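Local coordinates for putative polyphosphate kinase 2 family protein (PDB 3RHF) that probably acts as a polyphosphate kinase of the PPK2 family, moving phosphate groups between polyphosphate and nucleotides on an alpha/beta/alpha P-loop-type scaffold, at residues R75-L80 and S172-Q177; A55-L60 and A256-L261; S24-A29 and V230-T235. All blocks are in the same frame, centred on the assembly; numbering follows the deposited sequence.

In the fold
From the N terminus the chain first lays down 24-29, a loop before helix 43-69, then 55-60 within that helix, then strand 75-82. The end of helix 157-176, with Q177 just beyond it, returns to this strand and closes contact 1, the shortest loop. Segment 230-235 then closes contact 3 on the early loop, and 256-261 closes contact 2, so contacts 2 and 3 cross while contact 1 lies within both. Contact 1 joins a strand to a covering helix, contact 2 joins two helices, and contact 3 pins the N-terminal loop near strand 242-246, outermost in this chain's sheet. Contacts 1 and 2 touch where L78 CD1 meets L261 CD1 at 3.5 Å.

Contact 1. Residues R75-L80 and S172-Q177; sequences RLLLIL and SRLTEQ
R75 and Q177 meet at the start of strand 75-82, and L77 meets L174 two residues further along it. The CA atoms of R75 and Q177 are 9.1 Å apart, so this end depends on the long arginine side chain, while at the other pair two leucine branches bridge the gap; the whole buries 120 Å², both sides summed. Along R75 from CB, the reach across begins at NE, the nearer atoms serving to carry the guanidinium there. CG stands between the backbone N and the carbonyl carbon (chi1 62°), and the chain bends at chi3 (89°), which brings the guanidinium near the carbonyl of Q177, just past the end of the helix. R75 NE lies 3.9 Å from Q177 O, R75 CZ is 3.8 Å from the same oxygen, and R75 NH1 approaches it to 3.2 Å. That last pair has a poor angle and does not qualify as a hydrogen bond; the oxygen sits obliquely to the guanidinium, and R75 NH1 bonds instead to P73 O, while R75 NH2 makes a weak bond to P130 O. The second contact is purely apolar: L77 CD2 rests 3.9 Å from L174 CD1, the two side chains crossing obliquely. The leucine pair is buried, while Q177 lies exposed.

Helix 157-176 leads into strand 179-187, which pairs in parallel with strand 75-82 through backbone bonds of R75 and L77 to T180. The helix thus belongs to a beta-alpha-beta crossover from strand 135-139 that passes over strand 75-82. On the opposite face of the sheet, L76 and L78 pack against helix 250-266.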
loop_
_atom_site.group_PDB
_atom_site.type_symbol
_atom_site.label_atom_id
_atom_site.label_comp_id
_atom_site.label_asym_id
_atom_site.label_seq_id
_atom_site.Cartn_x
_atom_site.Cartn_y
_atom_site.Cartn_z
ATOM N N ARG A 75 -6.029 4.265 17.126
ATOM C CA ARG A 75 -5.557 4.310 15.757
ATOM C C ARG A 75 -4.324 5.190 15.734
ATOM O O ARG A 75 -3.950 5.737 16.748
ATOM C CB ARG A 75 -6.628 4.907 14.870
ATOM C CG ARG A 75 -6.977 6.333 15.252
ATOM C CD ARG A 75 -8.374 6.689 14.800
ATOM N NE ARG A 75 -9.324 6.335 15.830
ATOM C CZ ARG A 75 -10.633 6.378 15.704
ATOM N NH1 ARG A 75 -11.373 6.041 16.734
ATOM N NH2 ARG A 75 -11.204 6.742 14.564
ATOM N N LEU A 76 -3.706 5.335 14.578
ATOM C CA LEU A 76 -2.466 6.042 14.487
ATOM C C LEU A 76 -2.398 6.857 13.219
ATOM O O LEU A 76 -2.941 6.490 12.207
ATOM C CB LEU A 76 -1.303 5.028 14.565
ATOM C CG LEU A 76 0.088 5.613 14.903
ATOM C CD1 LEU A 76 0.838 4.818 15.916
ATOM C CD2 LEU A 76 0.904 5.712 13.687
ATOM N N LEU A 77 -1.706 7.982 13.287
ATOM C CA LEU A 77 -1.583 8.928 12.171
ATOM C C LEU A 77 -0.140 9.436 12.123
ATOM O O LEU A 77 0.322 10.151 13.038
ATOM C CB LEU A 77 -2.562 10.114 12.324
ATOM C CG LEU A 77 -2.555 11.204 11.207
ATOM C CD1 LEU A 77 -2.829 10.611 9.802
ATOM C CD2 LEU A 77 -3.474 12.405 11.442
ATOM N N LEU A 78 0.549 9.028 11.046
ATOM C CA LEU A 78 1.858 9.478 10.713
ATOM C C LEU A 78 1.740 10.634 9.749
ATOM O O LEU A 78 1.153 10.475 8.658
ATOM C CB LEU A 78 2.620 8.351 10.064
ATOM C CG LEU A 78 4.066 8.597 9.599
ATOM C CD1 LEU A 78 5.022 8.868 10.797
ATOM C CD2 LEU A 78 4.556 7.408 8.800
ATOM N N ILE A 79 2.287 11.793 10.156
ATOM C CA ILE A 79 2.399 12.975 9.319
ATOM C C ILE A 79 3.843 13.212 8.921
ATOM O O ILE A 79 4.699 13.474 9.784
ATOM C CB ILE A 79 1.876 14.313 10.027
ATOM C CG1 ILE A 79 0.398 14.184 10.425
ATOM C CG2 ILE A 79 2.011 15.468 9.098
ATOM C CD1 ILE A 79 -0.179 15.301 11.243
ATOM N N LEU A 80 4.080 13.194 7.609
ATOM C CA LEU A 80 5.376 13.581 7.045
ATOM C C LEU A 80 5.379 14.924 6.328
ATOM O O LEU A 80 4.582 15.139 5.432
ATOM C CB LEU A 80 5.859 12.562 6.081
ATOM C CG LEU A 80 6.123 11.258 6.783
ATOM C CD1 LEU A 80 6.043 10.153 5.714
ATOM C CD2 LEU A 80 7.466 11.290 7.489
ATOM N N SER A 172 -5.741 18.006 18.842
ATOM C CA SER A 172 -6.262 17.710 20.151
ATOM C C SER A 172 -7.591 16.912 20.057
ATOM O O SER A 172 -7.850 16.016 20.851
ATOM C CB SER A 172 -6.419 19.016 20.941
ATOM O OG SER A 172 -7.195 18.779 22.086
ATOM N N ARG A 173 -8.413 17.203 19.062
ATOM C CA ARG A 173 -9.653 16.460 18.906
ATOM C C ARG A 173 -9.318 15.030 18.510
ATOM O O ARG A 173 -9.898 14.069 19.046
ATOM C CB ARG A 173 -10.580 17.140 17.900
ATOM C CG ARG A 173 -11.532 18.182 18.539
ATOM C CD ARG A 173 -11.741 19.507 17.716
ATOM N NE ARG A 173 -11.946 19.195 16.310
ATOM C CZ ARG A 173 -11.507 19.898 15.283
ATOM N NH1 ARG A 173 -10.851 21.020 15.456
ATOM N NH2 ARG A 173 -11.754 19.463 14.049
ATOM N N LEU A 174 -8.376 14.882 17.580
ATOM C CA LEU A 174 -8.031 13.545 17.090
ATOM C C LEU A 174 -7.465 12.654 18.183
ATOM O O LEU A 174 -7.790 11.477 18.270
ATOM C CB LEU A 174 -7.027 13.592 15.951
ATOM C CG LEU A 174 -7.488 14.121 14.607
ATOM C CD1 LEU A 174 -6.298 13.891 13.664
ATOM C CD2 LEU A 174 -8.786 13.503 14.054
ATOM N N THR A 175 -6.623 13.242 19.010
ATOM C CA THR A 175 -5.990 12.539 20.118
ATOM C C THR A 175 -7.036 12.086 21.135
ATOM O O THR A 175 -7.020 10.990 21.586
ATOM C CB THR A 175 -4.950 13.428 20.786
ATOM O OG1 THR A 175 -3.936 13.738 19.839
ATOM C CG2 THR A 175 -4.318 12.708 21.940
ATOM N N GLU A 176 -7.981 12.937 21.432
ATOM C CA GLU A 176 -9.062 12.585 22.323
ATOM C C GLU A 176 -9.941 11.468 21.756
ATOM O O GLU A 176 -10.369 10.616 22.466
ATOM C CB GLU A 176 -9.858 13.870 22.565
ATOM C CG GLU A 176 -11.179 13.725 23.221
ATOM C CD GLU A 176 -11.712 15.110 23.658
ATOM O OE1 GLU A 176 -12.164 15.214 24.838
ATOM O OE2 GLU A 176 -11.631 16.074 22.823
ATOM N N GLN A 177 -10.161 11.473 20.444
ATOM C CA GLN A 177 -10.922 10.426 19.774
ATOM C C GLN A 177 -10.150 9.069 19.652
ATOM O O GLN A 177 -10.633 8.122 19.047
ATOM C CB GLN A 177 -11.365 10.953 18.393
ATOM C CG GLN A 177 -12.419 12.109 18.427
ATOM C CD GLN A 177 -12.411 13.045 17.190
ATOM O OE1 GLN A 177 -11.886 12.714 16.133
ATOM N NE2 GLN A 177 -12.994 14.242 17.356
#

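Contact 2. Residues A55-L60 and A256-L261; sequences ARLAEL and AVQQLL
L57 supplies the apolar core of this helix pair, reaching Q258 and L261 with its two methyl branches. L57 CG lies anti to the backbone N (chi1 -171°), which directs the branches at the other helix: L57 CD1 is 4.1 Å from L261 CB, while L57 CD2 is 4.1 Å from Q258 CG and equally close to L261 CD2. L57 and Q258 cross at about a right angle. The segment axes approach to 10.5 Å at 32°, with the chains running in roughly the same direction.

The polar link is indirect. R56 NH1 and Q259 OE1 are 4.3 Å apart, too far to bond, but one water accepts from both R56 NH1 (2.9 Å) and Q259 NE2 (2.7 Å), linking the two side chains. Other partners fix these groups: R56 NH2 forms a salt bridge with E11, Q259 OE1 bonds to Q53, and buried Q258 is satisfied at both ends of its amide, by H94 at OE1 and D54 at NE2.

Helix 88-98 packs beside the pair, its V95 touching L57 and L261. Helix 250-266 lies on the parallel sheet, and helices 43-69 and 88-98 pack against it.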
loop_
_atom_site.group_PDB
_atom_site.type_symbol
_atom_site.label_atom_id
_atom_site.label_comp_id
_atom_site.label_asym_id
_atom_site.label_seq_id
_atom_site.Cartn_x
_atom_site.Cartn_y
_atom_site.Cartn_z
ATOM N N ALA A 55 9.244 -6.494 10.224
ATOM C CA ALA A 55 8.547 -7.593 10.856
ATOM C C ALA A 55 7.865 -7.118 12.121
ATOM O O ALA A 55 6.695 -7.444 12.362
ATOM C CB ALA A 55 9.493 -8.735 11.175
ATOM N N ARG A 56 8.562 -6.338 12.932
ATOM C CA ARG A 56 7.926 -5.790 14.126
ATOM C C ARG A 56 6.683 -4.920 13.828
ATOM O O ARG A 56 5.653 -5.040 14.518
ATOM C CB ARG A 56 8.919 -4.972 14.912
ATOM C CG ARG A 56 10.050 -5.799 15.502
ATOM C CD ARG A 56 11.020 -4.866 16.178
ATOM N NE ARG A 56 12.302 -5.499 16.331
ATOM C CZ ARG A 56 13.431 -4.881 16.650
ATOM N NH1 ARG A 56 13.461 -3.572 16.885
ATOM N NH2 ARG A 56 14.537 -5.603 16.751
ATOM N N LEU A 57 6.812 -4.032 12.827
ATOM C CA LEU A 57 5.750 -3.143 12.422
ATOM C C LEU A 57 4.558 -3.950 11.874
ATOM O O LEU A 57 3.436 -3.681 12.241
ATOM C CB LEU A 57 6.274 -2.153 11.389
ATOM C CG LEU A 57 5.387 -0.975 10.963
ATOM C CD1 LEU A 57 5.081 -0.096 12.136
ATOM C CD2 LEU A 57 6.018 -0.071 9.832
ATOM N N ALA A 58 4.820 -4.958 11.038
ATOM C CA ALA A 58 3.758 -5.834 10.518
ATOM C C ALA A 58 2.961 -6.470 11.678
ATOM O O ALA A 58 1.758 -6.467 11.690
ATOM C CB ALA A 58 4.327 -6.901 9.592
ATOM N N GLU A 59 3.645 -6.966 12.685
ATOM C CA GLU A 59 2.948 -7.539 13.814
ATOM C C GLU A 59 2.155 -6.470 14.536
ATOM O O GLU A 59 1.011 -6.672 14.841
ATOM C CB GLU A 59 3.888 -8.269 14.769
ATOM C CG GLU A 59 3.205 -8.685 16.060
ATOM C CD GLU A 59 3.950 -9.752 16.900
ATOM O OE1 GLU A 59 5.161 -10.022 16.675
ATOM O OE2 GLU A 59 3.303 -10.337 17.818
ATOM N N LEU A 60 2.743 -5.331 14.822
ATOM C CA LEU A 60 2.052 -4.385 15.673
ATOM C C LEU A 60 0.887 -3.649 14.966
ATOM O O LEU A 60 -0.067 -3.257 15.593
ATOM C CB LEU A 60 3.024 -3.390 16.243
ATOM C CG LEU A 60 3.856 -3.768 17.454
ATOM C CD1 LEU A 60 4.894 -2.719 17.560
ATOM C CD2 LEU A 60 2.995 -3.812 18.680
ATOM N N ALA A 256 14.597 5.848 11.622
ATOM C CA ALA A 256 14.176 6.780 12.681
ATOM C C ALA A 256 12.653 6.915 12.593
ATOM O O ALA A 256 11.947 6.869 13.605
ATOM C CB ALA A 256 14.903 8.143 12.567
ATOM N N VAL A 257 12.155 7.026 11.366
ATOM C CA VAL A 257 10.730 7.071 11.165
ATOM C C VAL A 257 10.143 5.774 11.646
ATOM O O VAL A 257 9.216 5.770 12.475
ATOM C CB VAL A 257 10.312 7.416 9.733
ATOM C CG1 VAL A 257 8.814 7.281 9.612
ATOM C CG2 VAL A 257 10.658 8.874 9.400
ATOM N N GLN A 258 10.706 4.656 11.213
ATOM C CA GLN A 258 10.124 3.390 11.670
ATOM C C GLN A 258 10.136 3.195 13.171
ATOM O O GLN A 258 9.145 2.711 13.732
ATOM C CB GLN A 258 10.642 2.142 10.906
ATOM C CG GLN A 258 9.649 1.853 9.794
ATOM C CD GLN A 258 9.962 0.688 8.902
ATOM O OE1 GLN A 258 9.951 0.830 7.674
ATOM N NE2 GLN A 258 10.172 -0.499 9.496
ATOM N N GLN A 259 11.202 3.604 13.843
ATOM C CA GLN A 259 11.276 3.363 15.301
ATOM C C GLN A 259 10.298 4.251 16.003
ATOM O O GLN A 259 9.731 3.874 17.013
ATOM C CB GLN A 259 12.684 3.550 15.867
ATOM C CG GLN A 259 12.926 2.877 17.218
ATOM C CD GLN A 259 12.821 1.370 17.162
ATOM O OE1 GLN A 259 13.462 0.698 16.352
ATOM N NE2 GLN A 259 12.010 0.820 18.031
ATOM N N LEU A 260 10.032 5.411 15.433
ATOM C CA LEU A 260 9.016 6.330 15.995
ATOM C C LEU A 260 7.628 5.721 15.988
ATOM O O LEU A 260 6.894 5.799 16.985
ATOM C CB LEU A 260 9.000 7.643 15.208
ATOM C CG LEU A 260 10.011 8.712 15.637
ATOM C CD1 LEU A 260 9.902 9.862 14.672
ATOM C CD2 LEU A 260 9.829 9.227 17.085
ATOM N N LEU A 261 7.295 5.140 14.835
ATOM C CA LEU A 261 6.094 4.339 14.660
ATOM C C LEU A 261 5.977 3.206 15.631
ATOM O O LEU A 261 4.941 3.047 16.242
ATOM C CB LEU A 261 6.080 3.733 13.280
ATOM C CG LEU A 261 5.072 4.232 12.290
ATOM C CD1 LEU A 261 4.800 5.744 12.404
ATOM C CD2 LEU A 261 5.602 3.892 10.916
HETATM O O HOH W 1 11.495 -1.829 18.132
#

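Contact 3. Residues S24-A29 and V230-T235; sequences SGFSLA and VAFEKT
The backbone is extended through F26 (psi 137°) and S27, which sets the CB atoms of F26 and L28 toward F232 on the helix and that of S27 away from it. Across the contact, F232 is the sole helical residue touched by this loop. Its ring is placed by a first torsion of -54°, with CG anti to the carbonyl carbon, so that CD2 and CE2 lie toward the loop. F26 CE1 lies 4.1 Å from F232 CD2, and the two side chains cross obliquely in an apolar contact. The F26 side chain gets there with its own CG anti to the backbone N, beside the carbonyl carbon. L28 CD1 stands at the edge of the F232 ring, near its plane, 4.4 Å from F232 CE2; it is the tip of one leucine branch that makes this approach. With 106 Å² buried, both sides summed, the grip is modest: F26 and L28 remain partly exposed while F232 is buried.

In the last turn of the helix, T235 OG1 is bonded by the indole nitrogen of W242. The ring of that same W242 meets F232 with planes about 55° apart, and F232 also touches V22 and M185. V244 on strand 242-246 contacts F26, L28 and F232 alike, so the N-terminal loop and the end of helix 221-235 share one apolar patch against this outermost strand of the chain's sheet, with helix 157-176 alongside, where Y164 touches T235.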
loop_
_atom_site.group_PDB
_atom_site.type_symbol
_atom_site.label_atom_id
_atom_site.label_comp_id
_atom_site.label_asym_id
_atom_site.label_seq_id
_atom_site.Cartn_x
_atom_site.Cartn_y
_atom_site.Cartn_z
ATOM N N SER A 24 10.974 22.658 24.393
ATOM C CA SER A 24 11.071 24.097 24.660
ATOM C C SER A 24 12.453 24.645 24.238
ATOM O O SER A 24 12.550 25.765 23.709
ATOM C CB SER A 24 10.795 24.381 26.134
ATOM O OG SER A 24 11.678 23.623 26.943
ATOM N N GLY A 25 13.506 23.840 24.436
ATOM C CA GLY A 25 14.866 24.226 24.020
ATOM C C GLY A 25 15.100 24.429 22.513
ATOM O O GLY A 25 16.031 25.129 22.133
ATOM N N PHE A 26 14.237 23.845 21.661
ATOM C CA PHE A 26 14.570 23.540 20.257
ATOM C C PHE A 26 14.922 24.717 19.390
ATOM O O PHE A 26 14.212 25.736 19.409
ATOM C CB PHE A 26 13.412 22.807 19.535
ATOM C CG PHE A 26 13.806 22.205 18.180
ATOM C CD1 PHE A 26 13.452 22.829 16.984
ATOM C CD2 PHE A 26 14.552 21.032 18.113
ATOM C CE1 PHE A 26 13.830 22.280 15.744
ATOM C CE2 PHE A 26 14.915 20.470 16.887
ATOM C CZ PHE A 26 14.548 21.088 15.702
ATOM N N SER A 27 15.974 24.517 18.588
ATOM C CA SER A 27 16.207 25.333 17.412
ATOM C C SER A 27 16.631 24.497 16.188
ATOM O O SER A 27 17.476 23.603 16.284
ATOM C CB SER A 27 17.246 26.424 17.721
ATOM O OG SER A 27 18.567 25.955 17.551
ATOM N N LEU A 28 16.055 24.819 15.036
ATOM C CA LEU A 28 16.273 24.037 13.825
ATOM C C LEU A 28 17.688 24.218 13.217
ATOM O O LEU A 28 18.143 23.388 12.402
ATOM C CB LEU A 28 15.169 24.336 12.806
ATOM C CG LEU A 28 15.194 23.597 11.453
ATOM C CD1 LEU A 28 15.026 22.087 11.630
ATOM C CD2 LEU A 28 14.150 24.164 10.472
ATOM N N ALA A 29 18.394 25.267 13.638
ATOM C CA ALA A 29 19.780 25.471 13.191
ATOM C C ALA A 29 20.759 24.594 13.972
ATOM O O ALA A 29 21.793 24.221 13.444
ATOM C CB ALA A 29 20.184 26.951 13.286
ATOM N N VAL A 230 9.000 28.231 12.873
ATOM C CA VAL A 230 7.894 28.917 13.540
ATOM C C VAL A 230 6.750 27.946 13.794
ATOM O O VAL A 230 6.288 27.813 14.943
ATOM C CB VAL A 230 7.415 30.145 12.770
ATOM C CG1 VAL A 230 6.113 30.723 13.411
ATOM C CG2 VAL A 230 8.539 31.182 12.744
ATOM N N ALA A 231 6.335 27.253 12.740
ATOM C CA ALA A 231 5.384 26.127 12.840
ATOM C C ALA A 231 5.678 25.206 14.015
ATOM O O ALA A 231 4.749 24.815 14.720
ATOM C CB ALA A 231 5.361 25.302 11.528
ATOM N N PHE A 232 6.951 24.864 14.234
ATOM C CA PHE A 232 7.300 24.002 15.379
ATOM C C PHE A 232 7.155 24.723 16.714
ATOM O O PHE A 232 6.739 24.105 17.683
ATOM C CB PHE A 232 8.728 23.411 15.349
ATOM C CG PHE A 232 9.091 22.648 14.091
ATOM C CD1 PHE A 232 8.178 21.898 13.411
ATOM C CD2 PHE A 232 10.386 22.694 13.618
ATOM C CE1 PHE A 232 8.539 21.229 12.270
ATOM C CE2 PHE A 232 10.746 22.042 12.494
ATOM C CZ PHE A 232 9.800 21.312 11.805
ATOM N N GLU A 233 7.502 26.001 16.799
ATOM C CA GLU A 233 7.297 26.729 18.059
ATOM C C GLU A 233 5.819 26.789 18.350
ATOM O O GLU A 233 5.426 26.820 19.485
ATOM C CB GLU A 233 7.844 28.177 18.006
ATOM C CG GLU A 233 9.410 28.283 18.060
ATOM C CD GLU A 233 9.957 29.719 17.776
ATOM O OE1 GLU A 233 9.159 30.672 18.028
ATOM O OE2 GLU A 233 11.148 29.867 17.317
ATOM N N LYS A 234 4.998 26.845 17.312
ATOM C CA LYS A 234 3.566 27.064 17.493
ATOM C C LYS A 234 2.795 25.768 17.745
ATOM O O LYS A 234 1.821 25.811 18.483
ATOM C CB LYS A 234 2.979 27.792 16.273
ATOM C CG LYS A 234 3.615 29.196 15.985
ATOM C CD LYS A 234 2.868 30.344 16.700
ATOM C CE LYS A 234 3.659 31.650 16.756
ATOM N NZ LYS A 234 3.363 32.335 18.051
ATOM N N THR A 235 3.240 24.636 17.162
ATOM C CA THR A 235 2.415 23.416 17.048
ATOM C C THR A 235 3.020 22.111 17.571
ATOM O O THR A 235 2.376 21.049 17.462
ATOM C CB THR A 235 1.968 23.169 15.588
ATOM O OG1 THR A 235 3.106 22.879 14.750
ATOM C CG2 THR A 235 1.229 24.370 15.050
#